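Local coordinates for protein malonyl-CoA decarboxylase (Rhodopseudomonas palustris, PDB 4KSA) that probably catalyses the decarboxylation of malonyl-CoA to acetyl-CoA and carbon dioxide, at residues A134-R146 / S269-G281. Numbering follows the deposited sequence.
Sequences AALVKMREAVLAR and SNTQQGLAGISFG
Arg140, from the helix 132-146, reaches across to the turns that follow strand 262-270 and holds two backbone carbonyls with one nitrogen. Arg140 NH2 donates to Ala276 O at 2.5 Å, with an N-H...O angle of 161°. The same NH2 donates to Gly274 O at 3.1 Å, nearly straight at 171°. Both oxygens lie in the guanidinium plane, at its edge, but the carbonyls are turned differently: the donor is tilted slightly from the plane of the Ala276 carbonyl and stands well above that of Gly274. Arg140 CG lies anti to its own backbone N (chi1 -162°) and the chain bends at chi2, which brings the edge of the guanidinium up to these oxygens. Leu144 CD1 covers one face of the guanidinium, 3.6 Å above its centre, while Ile278 CD1 approaches obliquely from 269-281.

One turn back along the helix, Gly274 lies close against the backbone, its CA 3.4 Å from Val137 O in a CA-H...O contact. Val137 CG1 packs on the same glycine, and its CG2 meets Leu275 CD2 at 4.0 Å. On the flank, the extended Glu141 side chain crosses Gln273 at about a right angle, resting CG and CD on its CB. A water links Glu141 OE2 to Gly274 N.

Arg140 NE forms a salt bridge with Asp157 of helix 154-167, which probably steadies the guanidinium. The contact thus joins the helical N-terminal part to the C-terminal, acetyltransferase-clan part through a charged side chain reading main-chain oxygens, so it probably depends on the 3-10 segment 273-275 and the type II turn from Leu275 to Ile278 presenting those carbonyls.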
loop_
_atom_site.group_PDB
_atom_site.type_symbol
_atom_site.label_atom_id
_atom_site.label_comp_id
_atom_site.label_asym_id
_atom_site.label_seq_id
_atom_site.Cartn_x
_atom_site.Cartn_y
_atom_site.Cartn_z
ATOM N N ALA A 134 3.658 0.806 -24.663
ATOM C CA ALA A 134 2.705 1.822 -25.090
ATOM C C ALA A 134 2.986 2.214 -26.539
ATOM O O ALA A 134 2.077 2.343 -27.351
ATOM C CB ALA A 134 2.794 3.038 -24.181
ATOM N N ALA A 135 4.258 2.397 -26.857
ATOM C CA ALA A 135 4.645 2.764 -28.206
ATOM C C ALA A 135 4.276 1.627 -29.175
ATOM O O ALA A 135 3.796 1.879 -30.281
ATOM C CB ALA A 135 6.132 3.053 -28.242
ATOM N N LEU A 136 4.490 0.378 -28.761
ATOM C CA LEU A 136 4.158 -0.747 -29.618
ATOM C C LEU A 136 2.665 -0.839 -29.864
ATOM O O LEU A 136 2.238 -1.276 -30.926
ATOM C CB LEU A 136 4.644 -2.067 -29.023
ATOM C CG LEU A 136 6.045 -2.562 -29.395
ATOM C CD1 LEU A 136 6.228 -2.553 -30.910
ATOM C CD2 LEU A 136 7.063 -1.682 -28.763
ATOM N N VAL A 137 1.863 -0.440 -28.891
ATOM C CA VAL A 137 0.423 -0.498 -29.075
ATOM C C VAL A 137 0.031 0.545 -30.105
ATOM O O VAL A 137 -0.802 0.287 -30.985
ATOM C CB VAL A 137 -0.341 -0.226 -27.759
ATOM C CG1 VAL A 137 -1.837 -0.059 -28.039
ATOM C CG2 VAL A 137 -0.103 -1.378 -26.781
ATOM N N LYS A 138 0.641 1.722 -29.992
ATOM C CA LYS A 138 0.365 2.817 -30.909
ATOM C C LYS A 138 0.801 2.413 -32.300
ATOM O O LYS A 138 0.126 2.714 -33.272
ATOM C CB LYS A 138 1.083 4.094 -30.471
ATOM C CG LYS A 138 0.133 5.214 -29.999
ATOM C CD LYS A 138 -0.675 4.798 -28.750
ATOM C CE LYS A 138 0.232 4.652 -27.493
ATOM N NZ LYS A 138 -0.343 3.864 -26.345
HETATM N N MSE A 139 1.920 1.703 -32.385
HETATM C CA MSE A 139 2.446 1.233 -33.664
HETATM C C MSE A 139 1.531 0.160 -34.259
HETATM O O MSE A 139 1.305 0.111 -35.461
HETATM C CB MSE A 139 3.860 0.676 -33.467
HETATM C CG MSE A 139 4.563 0.222 -34.765
HETATM SE SE MSE A 139 6.460 -0.177 -34.505
HETATM C CE MSE A 139 6.458 -2.059 -34.852
ATOM N N ARG A 140 0.992 -0.698 -33.410
ATOM C CA ARG A 140 0.109 -1.729 -33.893
ATOM C C ARG A 140 -1.172 -1.069 -34.398
ATOM O O ARG A 140 -1.798 -1.529 -35.346
ATOM C CB ARG A 140 -0.194 -2.723 -32.771
ATOM C CG ARG A 140 -0.733 -4.045 -33.282
ATOM C CD ARG A 140 -1.893 -4.553 -32.444
ATOM N NE ARG A 140 -2.608 -5.573 -33.193
ATOM C CZ ARG A 140 -3.790 -6.070 -32.864
ATOM N NH1 ARG A 140 -4.345 -6.994 -33.635
ATOM N NH2 ARG A 140 -4.415 -5.648 -31.778
ATOM N N GLU A 141 -1.563 0.020 -33.758
ATOM C CA GLU A 141 -2.761 0.746 -34.179
ATOM C C GLU A 141 -2.569 1.209 -35.634
ATOM O O GLU A 141 -3.493 1.144 -36.444
ATOM C CB GLU A 141 -2.985 1.950 -33.267
ATOM C CG GLU A 141 -4.192 2.785 -33.607
ATOM C CD GLU A 141 -4.330 4.002 -32.692
ATOM O OE1 GLU A 141 -5.185 4.864 -32.988
ATOM O OE2 GLU A 141 -3.595 4.099 -31.672
ATOM N N ALA A 142 -1.350 1.659 -35.942
ATOM C CA ALA A 142 -0.979 2.122 -37.271
ATOM C C ALA A 142 -1.064 1.004 -38.299
ATOM O O ALA A 142 -1.651 1.180 -39.363
ATOM C CB ALA A 142 0.426 2.683 -37.251
ATOM N N VAL A 143 -0.482 -0.151 -37.999
ATOM C CA VAL A 143 -0.559 -1.219 -38.974
ATOM C C VAL A 143 -2.023 -1.641 -39.130
ATOM O O VAL A 143 -2.445 -2.009 -40.219
ATOM C CB VAL A 143 0.367 -2.429 -38.611
ATOM C CG1 VAL A 143 1.078 -2.165 -37.317
ATOM C CG2 VAL A 143 -0.427 -3.722 -38.559
ATOM N N LEU A 144 -2.808 -1.570 -38.057
ATOM C CA LEU A 144 -4.214 -1.948 -38.171
ATOM C C LEU A 144 -4.926 -0.990 -39.104
ATOM O O LEU A 144 -5.785 -1.396 -39.885
ATOM C CB LEU A 144 -4.914 -1.949 -36.807
ATOM C CG LEU A 144 -4.729 -3.267 -36.049
ATOM C CD1 LEU A 144 -5.231 -3.186 -34.617
ATOM C CD2 LEU A 144 -5.456 -4.337 -36.809
ATOM N N ALA A 145 -4.563 0.282 -39.029
ATOM C CA ALA A 145 -5.186 1.296 -39.860
ATOM C C ALA A 145 -4.757 1.166 -41.318
ATOM O O ALA A 145 -5.415 1.689 -42.213
ATOM C CB ALA A 145 -4.846 2.684 -39.333
ATOM N N ARG A 146 -3.673 0.446 -41.570
ATOM C CA ARG A 146 -3.200 0.316 -42.936
ATOM C C ARG A 146 -3.388 -1.014 -43.665
ATOM O O ARG A 146 -2.938 -1.162 -44.798
ATOM C CB ARG A 146 -1.738 0.779 -42.993
ATOM C CG ARG A 146 -1.628 2.239 -43.483
ATOM C CD ARG A 146 -0.465 3.016 -42.887
ATOM N NE ARG A 146 -0.770 3.520 -41.545
ATOM C CZ ARG A 146 0.037 4.311 -40.832
ATOM N NH1 ARG A 146 -0.331 4.715 -39.617
ATOM N NH2 ARG A 146 1.209 4.709 -41.332
ATOM N N SER A 269 -16.460 -0.025 -23.159
ATOM C CA SER A 269 -15.537 0.340 -24.231
ATOM C C SER A 269 -14.089 -0.086 -24.097
ATOM O O SER A 269 -13.541 -0.091 -22.999
ATOM C CB SER A 269 -15.586 1.849 -24.464
ATOM O OG SER A 269 -16.038 2.530 -23.315
ATOM N N ASN A 270 -13.489 -0.467 -25.229
ATOM C CA ASN A 270 -12.082 -0.863 -25.287
ATOM C C ASN A 270 -11.359 0.425 -25.651
ATOM O O ASN A 270 -11.575 0.951 -26.735
ATOM C CB ASN A 270 -11.852 -1.889 -26.376
ATOM C CG ASN A 270 -11.285 -3.177 -25.835
ATOM O OD1 ASN A 270 -12.007 -3.973 -25.218
ATOM N ND2 ASN A 270 -9.976 -3.394 -26.046
ATOM N N THR A 271 -10.482 0.921 -24.779
ATOM C CA THR A 271 -9.847 2.211 -25.032
ATOM C C THR A 271 -8.629 2.305 -25.905
ATOM O O THR A 271 -8.289 3.388 -26.363
ATOM C CB THR A 271 -9.499 2.919 -23.720
ATOM O OG1 THR A 271 -8.304 2.348 -23.168
ATOM C CG2 THR A 271 -10.649 2.766 -22.730
ATOM N N GLN A 272 -7.963 1.192 -26.137
ATOM C CA GLN A 272 -6.759 1.220 -26.947
ATOM C C GLN A 272 -6.940 0.553 -28.297
ATOM O O GLN A 272 -6.973 -0.674 -28.392
ATOM C CB GLN A 272 -5.602 0.539 -26.198
ATOM C CG GLN A 272 -5.393 1.027 -24.775
ATOM C CD GLN A 272 -5.158 2.519 -24.706
ATOM O OE1 GLN A 272 -5.925 3.249 -24.084
ATOM N NE2 GLN A 272 -4.097 2.981 -25.348
ATOM N N GLN A 273 -7.054 1.373 -29.337
ATOM C CA GLN A 273 -7.190 0.897 -30.710
ATOM C C GLN A 273 -6.214 -0.246 -31.017
ATOM O O GLN A 273 -6.608 -1.258 -31.605
ATOM C CB GLN A 273 -6.945 2.055 -31.673
ATOM C CG GLN A 273 -8.198 2.834 -31.983
ATOM C CD GLN A 273 -9.262 1.956 -32.638
ATOM O OE1 GLN A 273 -10.451 2.299 -32.656
ATOM N NE2 GLN A 273 -8.831 0.813 -33.190
ATOM N N GLY A 274 -4.951 -0.076 -30.601
ATOM C CA GLY A 274 -3.925 -1.077 -30.820
ATOM C C GLY A 274 -4.098 -2.369 -30.037
ATOM O O GLY A 274 -3.291 -3.297 -30.178
ATOM N N LEU A 275 -5.132 -2.440 -29.201
ATOM C CA LEU A 275 -5.363 -3.650 -28.429
ATOM C C LEU A 275 -6.523 -4.432 -29.001
ATOM O O LEU A 275 -6.831 -5.525 -28.539
ATOM C CB LEU A 275 -5.616 -3.330 -26.959
ATOM C CG LEU A 275 -4.363 -2.822 -26.231
ATOM C CD1 LEU A 275 -4.697 -2.524 -24.770
ATOM C CD2 LEU A 275 -3.231 -3.857 -26.366
ATOM N N ALA A 276 -7.155 -3.876 -30.028
ATOM C CA ALA A 276 -8.269 -4.548 -30.683
ATOM C C ALA A 276 -7.920 -5.997 -30.991
ATOM O O ALA A 276 -6.844 -6.297 -31.515
ATOM C CB ALA A 276 -8.627 -3.831 -31.962
ATOM N N GLY A 277 -8.826 -6.900 -30.644
ATOM C CA GLY A 277 -8.588 -8.301 -30.919
ATOM C C GLY A 277 -7.759 -9.044 -29.898
ATOM O O GLY A 277 -7.408 -10.204 -30.120
ATOM N N ILE A 278 -7.419 -8.389 -28.792
ATOM C CA ILE A 278 -6.646 -9.055 -27.753
ATOM C C ILE A 278 -7.641 -9.378 -26.657
ATOM O O ILE A 278 -8.373 -8.493 -26.211
ATOM C CB ILE A 278 -5.518 -8.157 -27.199
ATOM C CG1 ILE A 278 -4.292 -8.241 -28.100
ATOM C CG2 ILE A 278 -5.104 -8.628 -25.826
ATOM C CD1 ILE A 278 -4.545 -7.892 -29.539
ATOM N N SER A 279 -7.680 -10.645 -26.248
ATOM C CA SER A 279 -8.600 -11.109 -25.214
ATOM C C SER A 279 -8.105 -10.857 -23.804
ATOM O O SER A 279 -6.932 -11.027 -23.510
ATOM C CB SER A 279 -8.861 -12.610 -25.372
ATOM O OG SER A 279 -9.506 -13.148 -24.219
ATOM N N PHE A 280 -9.024 -10.459 -22.933
ATOM C CA PHE A 280 -8.700 -10.200 -21.541
ATOM C C PHE A 280 -9.531 -11.118 -20.672
ATOM O O PHE A 280 -9.717 -10.883 -19.483
ATOM C CB PHE A 280 -8.969 -8.736 -21.207
ATOM C CG PHE A 280 -7.996 -7.803 -21.841
ATOM C CD1 PHE A 280 -6.651 -7.853 -21.490
ATOM C CD2 PHE A 280 -8.400 -6.921 -22.835
ATOM C CE1 PHE A 280 -5.718 -7.040 -22.125
ATOM C CE2 PHE A 280 -7.476 -6.100 -23.479
ATOM C CZ PHE A 280 -6.130 -6.162 -23.123
ATOM N N GLY A 281 -10.013 -12.188 -21.284
ATOM C CA GLY A 281 -10.830 -13.128 -20.560
ATOM C C GLY A 281 -12.294 -12.895 -20.867
ATOM O O GLY A 281 -12.710 -11.832 -21.342
HETATM O O HOH W 1 -3.780 2.169 -29.932
#